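Local atomic coordinates of S12 family peptidase (Streptomyces sp. 82F2, PDB entry 3WWX), a protein that probably hydrolyses amide bonds with D-stereospecificity, as an amidohydrolase of the S12 serine peptidase family, related to the beta-lactamases. Residues Tyr283-Met288 against Trp299-Gly303; Ile54-Phe58 against Leu247-Tyr251; Ala19-Pro23 against Asp329-Asp333; Ile305-Leu311 against Ala323-Asp329. All coordinates share one frame; numbering follows the deposited sequence.

Contact 1. Residues Tyr283-Met288 against Trp299-Gly303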
loop_
_atom_site.group_PDB
_atom_site.type_symbol
_atom_site.label_atom_id
_atom_site.label_comp_id
_atom_site.label_asym_id
_atom_site.label_seq_id
_atom_site.Cartn_x
_atom_site.Cartn_y
_atom_site.Cartn_z
ATOM N N TYR A 283 -12.903 -3.881 -0.762
ATOM C CA TYR A 283 -11.641 -3.940 -0.018
ATOM C C TYR A 283 -11.654 -5.166 0.873
ATOM O O TYR A 283 -12.574 -5.331 1.698
ATOM C CB TYR A 283 -11.431 -2.661 0.797
ATOM C CG TYR A 283 -9.985 -2.463 1.220
ATOM C CD1 TYR A 283 -9.460 -3.153 2.286
ATOM C CD2 TYR A 283 -9.150 -1.588 0.527
ATOM C CE1 TYR A 283 -8.128 -3.007 2.657
ATOM C CE2 TYR A 283 -7.815 -1.424 0.894
ATOM C CZ TYR A 283 -7.317 -2.127 1.963
ATOM O OH TYR A 283 -6.003 -1.931 2.326
ATOM N N GLY A 284 -10.657 -6.029 0.703
ATOM C CA GLY A 284 -10.518 -7.240 1.486
ATOM C C GLY A 284 -9.474 -7.055 2.569
ATOM O O GLY A 284 -9.501 -6.039 3.259
ATOM N N LEU A 285 -8.557 -8.006 2.721
ATOM C CA LEU A 285 -7.548 -7.889 3.771
ATOM C C LEU A 285 -6.282 -7.315 3.163
ATOM O O LEU A 285 -5.455 -8.032 2.622
ATOM C CB LEU A 285 -7.294 -9.229 4.469
ATOM C CG LEU A 285 -8.568 -9.880 5.039
ATOM C CD1 LEU A 285 -8.229 -11.216 5.696
ATOM C CD2 LEU A 285 -9.338 -8.982 6.006
ATOM N N GLY A 286 -6.141 -5.996 3.229
ATOM C CA GLY A 286 -4.983 -5.328 2.622
ATOM C C GLY A 286 -4.900 -5.524 1.107
ATOM O O GLY A 286 -3.795 -5.581 0.533
ATOM N N LEU A 287 -6.058 -5.659 0.464
ATOM C CA LEU A 287 -6.140 -5.983 -0.961
ATOM C C LEU A 287 -7.454 -5.476 -1.490
ATOM O O LEU A 287 -8.459 -5.607 -0.804
ATOM C CB LEU A 287 -6.043 -7.499 -1.136
ATOM C CG LEU A 287 -5.964 -8.008 -2.572
ATOM C CD1 LEU A 287 -4.619 -7.673 -3.235
ATOM C CD2 LEU A 287 -6.195 -9.501 -2.589
ATOM N N MET A 288 -7.463 -4.894 -2.681
ATOM C CA MET A 288 -8.671 -4.313 -3.264
ATOM C C MET A 288 -9.039 -5.027 -4.544
ATOM O O MET A 288 -8.159 -5.523 -5.224
ATOM C CB MET A 288 -8.406 -2.857 -3.622
ATOM C CG MET A 288 -8.549 -1.931 -2.478
ATOM S SD MET A 288 -8.554 -0.216 -3.020
ATOM C CE MET A 288 -6.953 -0.122 -3.818
ATOM N N TRP A 299 -7.228 -7.229 -9.014
ATOM C CA TRP A 299 -6.926 -7.291 -7.592
ATOM C C TRP A 299 -5.576 -6.642 -7.365
ATOM O O TRP A 299 -4.623 -6.881 -8.104
ATOM C CB TRP A 299 -6.884 -8.756 -7.107
ATOM C CG TRP A 299 -8.233 -9.394 -7.163
ATOM C CD1 TRP A 299 -8.837 -9.956 -8.262
ATOM C CD2 TRP A 299 -9.160 -9.523 -6.083
ATOM N NE1 TRP A 299 -10.093 -10.401 -7.925
ATOM C CE2 TRP A 299 -10.311 -10.157 -6.593
ATOM C CE3 TRP A 299 -9.135 -9.154 -4.735
ATOM C CZ2 TRP A 299 -11.422 -10.448 -5.801
ATOM C CZ3 TRP A 299 -10.235 -9.429 -3.947
ATOM C CH2 TRP A 299 -11.376 -10.066 -4.485
ATOM N N GLY A 300 -5.463 -5.831 -6.324
ATOM C CA GLY A 300 -4.191 -5.164 -6.088
ATOM C C GLY A 300 -4.332 -4.072 -5.052
ATOM O O GLY A 300 -5.129 -4.186 -4.132
ATOM N N HIS A 301 -3.564 -3.004 -5.205
ATOM C CA HIS A 301 -3.611 -1.914 -4.240
ATOM C C HIS A 301 -2.918 -0.725 -4.869
ATOM O O HIS A 301 -1.994 -0.883 -5.661
ATOM C CB HIS A 301 -2.885 -2.334 -2.949
ATOM C CG HIS A 301 -3.434 -1.719 -1.690
ATOM N ND1 HIS A 301 -3.155 -0.429 -1.295
ATOM C CD2 HIS A 301 -4.209 -2.252 -0.716
ATOM C CE1 HIS A 301 -3.762 -0.189 -0.137
ATOM N NE2 HIS A 301 -4.407 -1.273 0.230
ATOM N N GLY A 302 -3.367 0.471 -4.494
ATOM C CA GLY A 302 -2.654 1.673 -4.893
ATOM C C GLY A 302 -1.698 2.071 -3.795
ATOM O O GLY A 302 -1.826 1.626 -2.655
ATOM N N GLY A 303 -0.729 2.904 -4.142
ATOM C CA GLY A 303 0.192 3.445 -3.167
ATOM C C GLY A 303 0.336 4.936 -3.315
ATOM O O GLY A 303 0.425 5.465 -4.414
#

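Contact 2. Residues Ile54-Phe58 against Leu247-Tyr251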
loop_
_atom_site.group_PDB
_atom_site.type_symbol
_atom_site.label_atom_id
_atom_site.label_comp_id
_atom_site.label_asym_id
_atom_site.label_seq_id
_atom_site.Cartn_x
_atom_site.Cartn_y
_atom_site.Cartn_z
ATOM N N ILE A 54 0.838 0.143 -0.861
ATOM C CA ILE A 54 1.011 -1.229 -1.325
ATOM C C ILE A 54 1.658 -2.113 -0.247
ATOM O O ILE A 54 1.425 -3.329 -0.189
ATOM C CB ILE A 54 1.783 -1.213 -2.649
ATOM C CG1 ILE A 54 0.846 -0.833 -3.792
ATOM C CG2 ILE A 54 2.478 -2.548 -2.936
ATOM C CD1 ILE A 54 1.576 -0.396 -5.051
ATOM N N THR A 55 2.439 -1.495 0.635
ATOM C CA THR A 55 3.021 -2.202 1.772
ATOM C C THR A 55 1.968 -2.972 2.541
ATOM O O THR A 55 2.233 -4.059 3.072
ATOM C CB THR A 55 3.692 -1.201 2.724
ATOM O OG1 THR A 55 4.715 -0.466 2.029
ATOM C CG2 THR A 55 4.305 -1.890 3.933
ATOM N N LYS A 56 0.760 -2.423 2.617
ATOM C CA LYS A 56 -0.317 -3.066 3.354
ATOM C C LYS A 56 -0.566 -4.501 2.900
ATOM O O LYS A 56 -0.930 -5.341 3.709
ATOM C CB LYS A 56 -1.604 -2.269 3.231
ATOM C CG LYS A 56 -1.575 -0.949 3.967
ATOM C CD LYS A 56 -2.951 -0.295 3.993
ATOM C CE LYS A 56 -2.960 0.987 4.810
ATOM N NZ LYS A 56 -2.159 2.064 4.206
ATOM N N THR A 57 -0.428 -4.789 1.608
ATOM C CA THR A 57 -0.675 -6.151 1.155
ATOM C C THR A 57 0.362 -7.108 1.741
ATOM O O THR A 57 0.038 -8.251 2.090
ATOM C CB THR A 57 -0.659 -6.237 -0.366
ATOM O OG1 THR A 57 -1.490 -5.215 -0.915
ATOM C CG2 THR A 57 -1.161 -7.595 -0.812
ATOM N N PHE A 58 1.608 -6.646 1.858
ATOM C CA PHE A 58 2.656 -7.454 2.479
ATOM C C PHE A 58 2.329 -7.711 3.951
ATOM O O PHE A 58 2.413 -8.833 4.442
ATOM C CB PHE A 58 4.019 -6.779 2.345
ATOM C CG PHE A 58 4.538 -6.733 0.930
ATOM C CD1 PHE A 58 4.163 -5.705 0.076
ATOM C CD2 PHE A 58 5.405 -7.696 0.455
ATOM C CE1 PHE A 58 4.636 -5.636 -1.231
ATOM C CE2 PHE A 58 5.874 -7.633 -0.870
ATOM C CZ PHE A 58 5.500 -6.605 -1.697
ATOM N N LEU A 247 6.979 -5.997 -7.924
ATOM C CA LEU A 247 5.590 -5.858 -7.494
ATOM C C LEU A 247 4.688 -6.837 -8.237
ATOM O O LEU A 247 3.769 -7.412 -7.649
ATOM C CB LEU A 247 5.080 -4.427 -7.635
ATOM C CG LEU A 247 5.625 -3.437 -6.611
ATOM C CD1 LEU A 247 5.067 -2.067 -6.937
ATOM C CD2 LEU A 247 5.293 -3.829 -5.186
ATOM N N GLN A 248 4.964 -7.029 -9.525
ATOM C CA GLN A 248 4.215 -8.026 -10.284
ATOM C C GLN A 248 4.494 -9.434 -9.765
ATOM O O GLN A 248 3.570 -10.232 -9.571
ATOM C CB GLN A 248 4.559 -7.968 -11.764
ATOM C CG GLN A 248 4.101 -6.729 -12.464
ATOM C CD GLN A 248 4.509 -6.789 -13.899
ATOM O OE1 GLN A 248 3.838 -7.435 -14.717
ATOM N NE2 GLN A 248 5.652 -6.217 -14.207
ATOM N N THR A 249 5.760 -9.753 -9.525
ATOM C CA THR A 249 6.098 -11.082 -8.999
ATOM C C THR A 249 5.300 -11.389 -7.726
ATOM O O THR A 249 4.734 -12.477 -7.541
ATOM C CB THR A 249 7.596 -11.165 -8.710
ATOM O OG1 THR A 249 8.295 -10.899 -9.933
ATOM C CG2 THR A 249 7.976 -12.540 -8.157
ATOM N N PHE A 250 5.233 -10.399 -6.851
ATOM C CA PHE A 250 4.520 -10.546 -5.597
ATOM C C PHE A 250 3.013 -10.727 -5.803
ATOM O O PHE A 250 2.432 -11.717 -5.324
ATOM C CB PHE A 250 4.777 -9.342 -4.677
ATOM C CG PHE A 250 3.861 -9.311 -3.468
ATOM C CD1 PHE A 250 3.948 -10.292 -2.484
ATOM C CD2 PHE A 250 2.905 -8.305 -3.320
ATOM C CE1 PHE A 250 3.102 -10.268 -1.394
ATOM C CE2 PHE A 250 2.065 -8.283 -2.224
ATOM C CZ PHE A 250 2.168 -9.276 -1.258
ATOM N N TYR A 251 2.362 -9.820 -6.525
ATOM C CA TYR A 251 0.913 -9.922 -6.659
ATOM C C TYR A 251 0.493 -11.162 -7.467
ATOM O O TYR A 251 -0.525 -11.786 -7.151
ATOM C CB TYR A 251 0.305 -8.632 -7.236
ATOM C CG TYR A 251 0.134 -7.546 -6.179
ATOM C CD1 TYR A 251 -0.977 -7.520 -5.350
ATOM C CD2 TYR A 251 1.080 -6.556 -6.026
ATOM C CE1 TYR A 251 -1.135 -6.544 -4.377
ATOM C CE2 TYR A 251 0.939 -5.581 -5.035
ATOM C CZ TYR A 251 -0.174 -5.581 -4.235
ATOM O OH TYR A 251 -0.270 -4.600 -3.282
#

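Contact 3. Residues Ala19-Pro23 against Asp329-Asp333. With DIA (octane 1,8-diamine), chain B.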
loop_
_atom_site.group_PDB
_atom_site.type_symbol
_atom_site.label_atom_id
_atom_site.label_comp_id
_atom_site.label_asym_id
_atom_site.label_seq_id
_atom_site.Cartn_x
_atom_site.Cartn_y
_atom_site.Cartn_z
ATOM N N ALA A 19 2.080 14.252 -19.784
ATOM C CA ALA A 19 1.413 15.473 -20.267
ATOM C C ALA A 19 0.634 16.214 -19.171
ATOM O O ALA A 19 0.466 17.440 -19.241
ATOM C CB ALA A 19 0.490 15.140 -21.422
ATOM N N ASP A 20 0.152 15.480 -18.167
ATOM C CA ASP A 20 -0.626 16.033 -17.059
ATOM C C ASP A 20 0.268 16.658 -15.984
ATOM O O ASP A 20 -0.231 17.264 -15.039
ATOM C CB ASP A 20 -1.481 14.928 -16.413
ATOM C CG ASP A 20 -2.565 15.470 -15.507
ATOM O OD1 ASP A 20 -3.285 16.404 -15.937
ATOM O OD2 ASP A 20 -2.712 14.965 -14.366
ATOM N N GLY A 21 1.581 16.472 -16.122
ATOM C CA GLY A 21 2.540 17.063 -15.199
ATOM C C GLY A 21 3.463 16.096 -14.476
ATOM O O GLY A 21 4.337 16.546 -13.744
ATOM N N VAL A 22 3.291 14.791 -14.659
ATOM C CA VAL A 22 4.234 13.848 -14.058
ATOM C C VAL A 22 5.610 13.967 -14.721
ATOM O O VAL A 22 5.733 13.785 -15.935
ATOM C CB VAL A 22 3.732 12.385 -14.180
ATOM C CG1 VAL A 22 4.785 11.390 -13.680
ATOM C CG2 VAL A 22 2.448 12.210 -13.405
ATOM N N PRO A 23 6.672 14.236 -13.939
ATOM C CA PRO A 23 7.983 14.324 -14.600
ATOM C C PRO A 23 8.459 13.028 -15.253
ATOM O O PRO A 23 9.052 13.057 -16.328
ATOM C CB PRO A 23 8.916 14.766 -13.457
ATOM C CG PRO A 23 8.019 15.587 -12.573
ATOM C CD PRO A 23 6.718 14.795 -12.578
ATOM N N ASP A 329 3.118 13.596 -7.011
ATOM C CA ASP A 329 1.958 13.161 -6.247
ATOM C C ASP A 329 0.742 14.055 -6.458
ATOM O O ASP A 329 -0.275 13.868 -5.787
ATOM C CB ASP A 329 2.296 13.010 -4.767
ATOM C CG ASP A 329 2.868 14.270 -4.156
ATOM O OD1 ASP A 329 2.675 15.374 -4.709
ATOM O OD2 ASP A 329 3.515 14.151 -3.097
ATOM N N TRP A 330 0.830 14.990 -7.405
ATOM C CA TRP A 330 -0.241 15.954 -7.678
ATOM C C TRP A 330 -0.832 15.800 -9.073
ATOM O O TRP A 330 -1.768 16.532 -9.434
ATOM C CB TRP A 330 0.274 17.389 -7.531
ATOM C CG TRP A 330 1.206 17.816 -8.640
ATOM C CD1 TRP A 330 0.852 18.330 -9.862
ATOM C CD2 TRP A 330 2.635 17.746 -8.648
ATOM N NE1 TRP A 330 1.963 18.576 -10.621
ATOM C CE2 TRP A 330 3.077 18.231 -9.894
ATOM C CE3 TRP A 330 3.588 17.322 -7.717
ATOM C CZ2 TRP A 330 4.406 18.294 -10.233
ATOM C CZ3 TRP A 330 4.906 17.395 -8.055
ATOM C CH2 TRP A 330 5.314 17.878 -9.294
ATOM N N ALA A 331 -0.300 14.870 -9.855
ATOM C CA ALA A 331 -0.694 14.733 -11.246
ATOM C C ALA A 331 -0.605 13.291 -11.690
ATOM O O ALA A 331 0.062 12.477 -11.050
ATOM C CB ALA A 331 0.179 15.586 -12.118
ATOM N N GLY A 332 -1.275 12.998 -12.804
ATOM C CA GLY A 332 -1.290 11.667 -13.378
ATOM C C GLY A 332 -2.468 10.864 -12.875
ATOM O O GLY A 332 -2.734 10.798 -11.683
ATOM N N ASP A 333 -3.153 10.224 -13.805
ATOM C CA ASP A 333 -4.308 9.392 -13.518
ATOM C C ASP A 333 -3.903 7.914 -13.618
ATOM O O ASP A 333 -3.737 7.373 -14.704
ATOM C CB ASP A 333 -5.398 9.750 -14.523
ATOM C CG ASP A 333 -6.711 9.058 -14.249
ATOM O OD1 ASP A 333 -6.703 8.008 -13.589
ATOM O OD2 ASP A 333 -7.755 9.572 -14.703
HETATM N N1 DIA B . 1.569 16.526 0.670
HETATM C C1 DIA B . 2.701 15.746 1.053
HETATM C C2 DIA B . 2.902 14.418 0.356
HETATM C C3 DIA B . 1.643 13.711 -0.027
HETATM C C4 DIA B . 1.376 12.368 0.619
HETATM C C5 DIA B . 1.222 11.262 -0.392
HETATM C C6 DIA B . 0.249 11.566 -1.504
HETATM C C7 DIA B . 0.270 10.504 -2.557
HETATM C C8 DIA B . -0.872 10.754 -3.503
HETATM N N8 DIA B . -0.587 10.098 -4.730
#

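Contact 4. Residues Ile305-Leu311 against Ala323-Asp329. With DIA (octane 1,8-diamine), chain B.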
loop_
_atom_site.group_PDB
_atom_site.type_symbol
_atom_site.label_atom_id
_atom_site.label_comp_id
_atom_site.label_asym_id
_atom_site.label_seq_id
_atom_site.Cartn_x
_atom_site.Cartn_y
_atom_site.Cartn_z
ATOM N N ILE A 305 2.626 8.047 -1.229
ATOM C CA ILE A 305 3.504 8.604 -0.233
ATOM C C ILE A 305 4.209 9.761 -0.971
ATOM O O ILE A 305 4.020 9.938 -2.171
ATOM C CB ILE A 305 4.450 7.515 0.339
ATOM C CG1 ILE A 305 5.236 8.012 1.552
ATOM C CG2 ILE A 305 5.381 7.012 -0.738
ATOM C CD1 ILE A 305 5.789 6.866 2.401
ATOM N N HIS A 306 4.980 10.573 -0.268
ATOM C CA HIS A 306 5.541 11.795 -0.857
ATOM C C HIS A 306 6.231 11.555 -2.196
ATOM O O HIS A 306 7.160 10.777 -2.294
ATOM C CB HIS A 306 6.559 12.423 0.083
ATOM C CG HIS A 306 6.001 12.755 1.422
ATOM N ND1 HIS A 306 5.478 11.800 2.275
ATOM C CD2 HIS A 306 5.911 13.933 2.074
ATOM C CE1 HIS A 306 5.066 12.384 3.375
ATOM N NE2 HIS A 306 5.335 13.676 3.291
ATOM N N GLY A 307 5.758 12.234 -3.228
ATOM C CA GLY A 307 6.353 12.160 -4.543
ATOM C C GLY A 307 6.227 10.833 -5.253
ATOM O O GLY A 307 6.999 10.576 -6.183
ATOM N N SER A 308 5.273 10.016 -4.835
ATOM C CA SER A 308 5.209 8.660 -5.350
ATOM C C SER A 308 3.791 8.113 -5.359
ATOM O O SER A 308 3.221 7.810 -4.311
ATOM C CB SER A 308 6.112 7.745 -4.538
ATOM O OG SER A 308 6.194 6.485 -5.199
ATOM N N SER A 309 3.233 7.998 -6.557
ATOM C CA SER A 309 1.900 7.413 -6.767
ATOM C C SER A 309 2.112 6.097 -7.493
ATOM O O SER A 309 2.564 6.097 -8.634
ATOM C CB SER A 309 1.023 8.339 -7.587
ATOM O OG SER A 309 -0.285 7.804 -7.715
ATOM N N SER A 310 1.814 4.986 -6.814
ATOM C CA SER A 310 2.119 3.655 -7.312
ATOM C C SER A 310 0.850 2.883 -7.584
ATOM O O SER A 310 -0.199 3.136 -6.984
ATOM C CB SER A 310 2.956 2.879 -6.293
ATOM O OG SER A 310 4.170 3.558 -6.027
ATOM N N LEU A 311 0.955 1.954 -8.529
ATOM C CA LEU A 311 -0.154 1.077 -8.851
ATOM C C LEU A 311 0.388 -0.344 -9.019
ATOM O O LEU A 311 1.534 -0.561 -9.408
ATOM C CB LEU A 311 -0.910 1.571 -10.101
ATOM C CG LEU A 311 -0.093 1.628 -11.373
ATOM C CD1 LEU A 311 -0.274 0.342 -12.185
ATOM C CD2 LEU A 311 -0.484 2.856 -12.214
ATOM N N ALA A 323 2.329 -3.133 -12.903
ATOM C CA ALA A 323 2.747 -2.287 -11.772
ATOM C C ALA A 323 3.431 -1.072 -12.331
ATOM O O ALA A 323 4.003 -1.117 -13.414
ATOM C CB ALA A 323 3.677 -3.041 -10.825
ATOM N N GLY A 324 3.377 0.032 -11.606
ATOM C CA GLY A 324 4.033 1.237 -12.089
ATOM C C GLY A 324 4.017 2.367 -11.094
ATOM O O GLY A 324 3.493 2.242 -9.990
ATOM N N ASN A 325 4.552 3.504 -11.530
ATOM C CA ASN A 325 4.783 4.632 -10.634
ATOM C C ASN A 325 4.819 5.955 -11.376
ATOM O O ASN A 325 5.402 6.046 -12.475
ATOM C CB ASN A 325 6.105 4.432 -9.876
ATOM C CG ASN A 325 6.362 5.527 -8.846
ATOM O OD1 ASN A 325 7.158 6.447 -9.063
ATOM N ND2 ASN A 325 5.678 5.445 -7.713
ATOM N N PHE A 326 4.235 6.969 -10.749
ATOM C CA PHE A 326 4.416 8.362 -11.136
ATOM C C PHE A 326 5.232 9.040 -10.050
ATOM O O PHE A 326 4.945 8.867 -8.862
ATOM C CB PHE A 326 3.069 9.089 -11.208
ATOM C CG PHE A 326 2.062 8.477 -12.158
ATOM C CD1 PHE A 326 2.457 7.821 -13.307
ATOM C CD2 PHE A 326 0.719 8.617 -11.900
ATOM C CE1 PHE A 326 1.517 7.288 -14.176
ATOM C CE2 PHE A 326 -0.241 8.090 -12.773
ATOM C CZ PHE A 326 0.174 7.431 -13.908
ATOM N N ASN A 327 6.202 9.879 -10.436
ATOM C CA ASN A 327 7.051 10.583 -9.458
ATOM C C ASN A 327 6.584 12.018 -9.189
ATOM O O ASN A 327 7.377 12.886 -8.800
ATOM C CB ASN A 327 8.520 10.539 -9.860
ATOM C CG ASN A 327 8.806 11.307 -11.121
ATOM O OD1 ASN A 327 7.891 11.759 -11.812
ATOM N ND2 ASN A 327 10.092 11.483 -11.411
ATOM N N ALA A 328 5.295 12.261 -9.389
ATOM C CA ALA A 328 4.645 13.463 -8.865
ATOM C C ALA A 328 3.425 12.978 -8.133
ATOM O O ALA A 328 2.740 12.055 -8.593
ATOM C CB ALA A 328 4.250 14.401 -9.973
ATOM N N ASP A 329 3.118 13.596 -7.011
ATOM C CA ASP A 329 1.958 13.161 -6.247
ATOM C C ASP A 329 0.742 14.055 -6.458
ATOM O O ASP A 329 -0.275 13.868 -5.787
ATOM C CB ASP A 329 2.296 13.010 -4.767
ATOM C CG ASP A 329 2.868 14.270 -4.156
ATOM O OD1 ASP A 329 2.675 15.374 -4.709
ATOM O OD2 ASP A 329 3.515 14.151 -3.097
HETATM N N1 DIA B . 1.569 16.526 0.670
HETATM C C1 DIA B . 2.701 15.746 1.053
HETATM C C2 DIA B . 2.902 14.418 0.356
HETATM C C3 DIA B . 1.643 13.711 -0.027
HETATM C C4 DIA B . 1.376 12.368 0.619
HETATM C C5 DIA B . 1.222 11.262 -0.392
HETATM C C6 DIA B . 0.249 11.566 -1.504
HETATM C C7 DIA B . 0.270 10.504 -2.557
HETATM C C8 DIA B . -0.872 10.754 -3.503
HETATM N N8 DIA B . -0.587 10.098 -4.730
HETATM O O HOH W 1 8.270 8.220 -7.158
#

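Contact 1. Residues Tyr283-Met288 against Trp299-Gly303
The shortest polar bond of this contact joins Y283 OH to NE2 of H301, 2.7 Å apart. The hydroxyl lies at the imidazole edge, in the ring plane, while the two rings meet rim to rim, neither over the other's face, with planes at 82°. On its other nitrogen the imidazole donates from ND1 to G302 O over 2.8 Å. That bond is nearly straight, 169° at the hydrogen, and runs within the ring plane to a lone pair of the carbonyl. M288 adds an apolar contact: the turn at chi3 (-60°) folds its methyl back over one imidazole face, with CE 3.8 Å from H301 CA, whereas the sulfur stays at a distance above the ring.

The backbones are joined at M288 and G300, an antiparallel hydrogen-bonded pair. M288 N reaches G300 O at 2.8 Å, and G300 N returns to M288 O at 2.9 Å. L287 packs beside this bridge, its CD1 3.6 Å from G300 O. The L287 and W299 side chains cross at about a right angle, CD2 of L287 reaching CE3 of W299 at 3.7 Å. From outside, Y251 of helix 244-255 touches both L287 and H301, and the indole NE1 of W299 bonds to E297.

The H-G-G sequence at 301-303 is consistent with the H-x-G variant of the K-T-G motif found in some serine DD-peptidases. With ND1 donating to G302 O and NE2 bonded to Y283 OH, the imidazole cannot flip without giving up that pattern, which fixes its rotation.

Contact 2. Residues Ile54-Phe58 against Leu247-Tyr251
F250 reaches across from helix 244-255 to lie on F58 of helix 55-68. Its CB is already 4.1 Å from F58 CZ, and with CG anti to the backbone N (chi1 169°) the ring extends toward the facing helix. CG and CD1 pass over F58 CZ and CE2, while CD2 makes the closest approach, 3.5 Å to F58 CZ. Farther out, CE1 lies over F58 CE2 and CD2, CE2 over F58 CE1, and CZ over F58 CD2. CE2 and CZ also meet the methyl of T57 edge-on, with F250 CE2 3.6 Å from T57 CG2. The two phenyl rings form a face-to-face stack, centroids 3.9 Å apart and planes at 13°, their side chains sliding past each other in opposite directions.

Beside the stack, Y251 OH donates to T57 OG1 at 2.7 Å; T57 OG1 is also hydrogen-bonded to G286 O, so this buried hydroxyl has two partners. I54 CG2 sits at the edge of the Y251 ring, 3.4 Å from Y251 OH, and meets L247 CD2 tip to tip.

The S-x-x-K sequence ending at K56, with its lysine bonded to Y158 and N160 of a Y-x-N sequence, is consistent with the active-site motifs of the serine beta-lactamase and DD-peptidase fold.

Contact 3. Residues Ala19-Pro23 against Asp329-Asp333
A331, D20 and V22 bury the most surface here. The methyl of A331 points into the 19-23 loop, its CB 3.4 Å from D20 O and also close to the D20 carboxylate. D20 itself supplies the one hydrogen bond between the segments: its OD2 accepts from G332 N at 2.9 Å, with 172° at the hydrogen. With CG anti to the backbone N (chi1 -165°), the carboxylate is carried across to that amide and meets it with the anti lone pair of OD2, the one turned away from OD1. V22 touches through a single branch, CG2, which lies 3.4 Å from A331 O and 3.8 Å from G332 CA. Farther along, CZ2 of the W330 indole stands 3.9 Å from G21 O, while the ring makes a cation-pi contact with K214.

Glycines sit at the tight points. G21 has a positive phi (122°) and ends helix 8-19 in a Schellman motif; G332 lies directly against V22 CG2. D333 then N-caps helix 334-343. The contact thus joins the C-terminal exit of one helix to the loop leading into the other, as expected in the beta-lactamase-like fold, whose terminal helices pack together on one side of the central sheet.

Contact 4. Residues Ile305-Leu311 against Ala323-Asp329
The amide of F326 donates to S309 O at 2.8 Å, and S309 N returns a bond to F326 O that is almost straight (173°). This pair, with a second reciprocal pair between L311 and G324, zips the beta hairpin of strands 308-315 and 320-326, in the central antiparallel sheet of the beta-lactamase-like fold. On the face carrying N325, ND2 of that residue donates twice, to S308 OG at 2.8 Å and to S310 OG at 2.9 Å. S308 OG is bonded to R50 O as well, and N325 OD1 to R43, so the buried amide is held at both ends.

Beyond the strands, the type II turn I305-S308 presents G307 N to D329 OD2 at 3.0 Å. The donor comes from 48° above the carboxylate plane; the same oxygen is also hydrogen-bonded to S213. L311 takes the crowded rotamer (chi1 61°), folding CD1 over the glycine backbone, 3.7 Å from G324 N. L311 and F326 share the face packed against V337 of helix 334-343.

The turn and D329 line the site of bound octane 1,8-diamine: C5 lies 3.4 Å from I305 C, and D329 OD2 approaches C2. That C2 also sits over one face of the H306 imidazole, toward the rim, 3.5 Å from CD2.

Contacts 1, 2 and 4 are buried, whereas contact 3 is only partly so, near the surface about 19 Å from the chain centre. Contacts 1 and 4 belong to one sheet: strands 297-305 and 308-315 are neighbours, joined where G303 O meets S310 N. Contact 2 is a helix pair beside them, touching contact 1 through G286 and H301 and contact 4 through A323 and S310. Contact 3 encloses the others along the chain and shares D329 with contact 4. Chemistry follows place: contact 4 combines paired backbone bonds with side-chain ones, contact 1 mixes a single backbone bridge with side-chain polar bonds, aromatic stacking carries contact 2, and one carboxylate-amide bond joins the loops of contact 3.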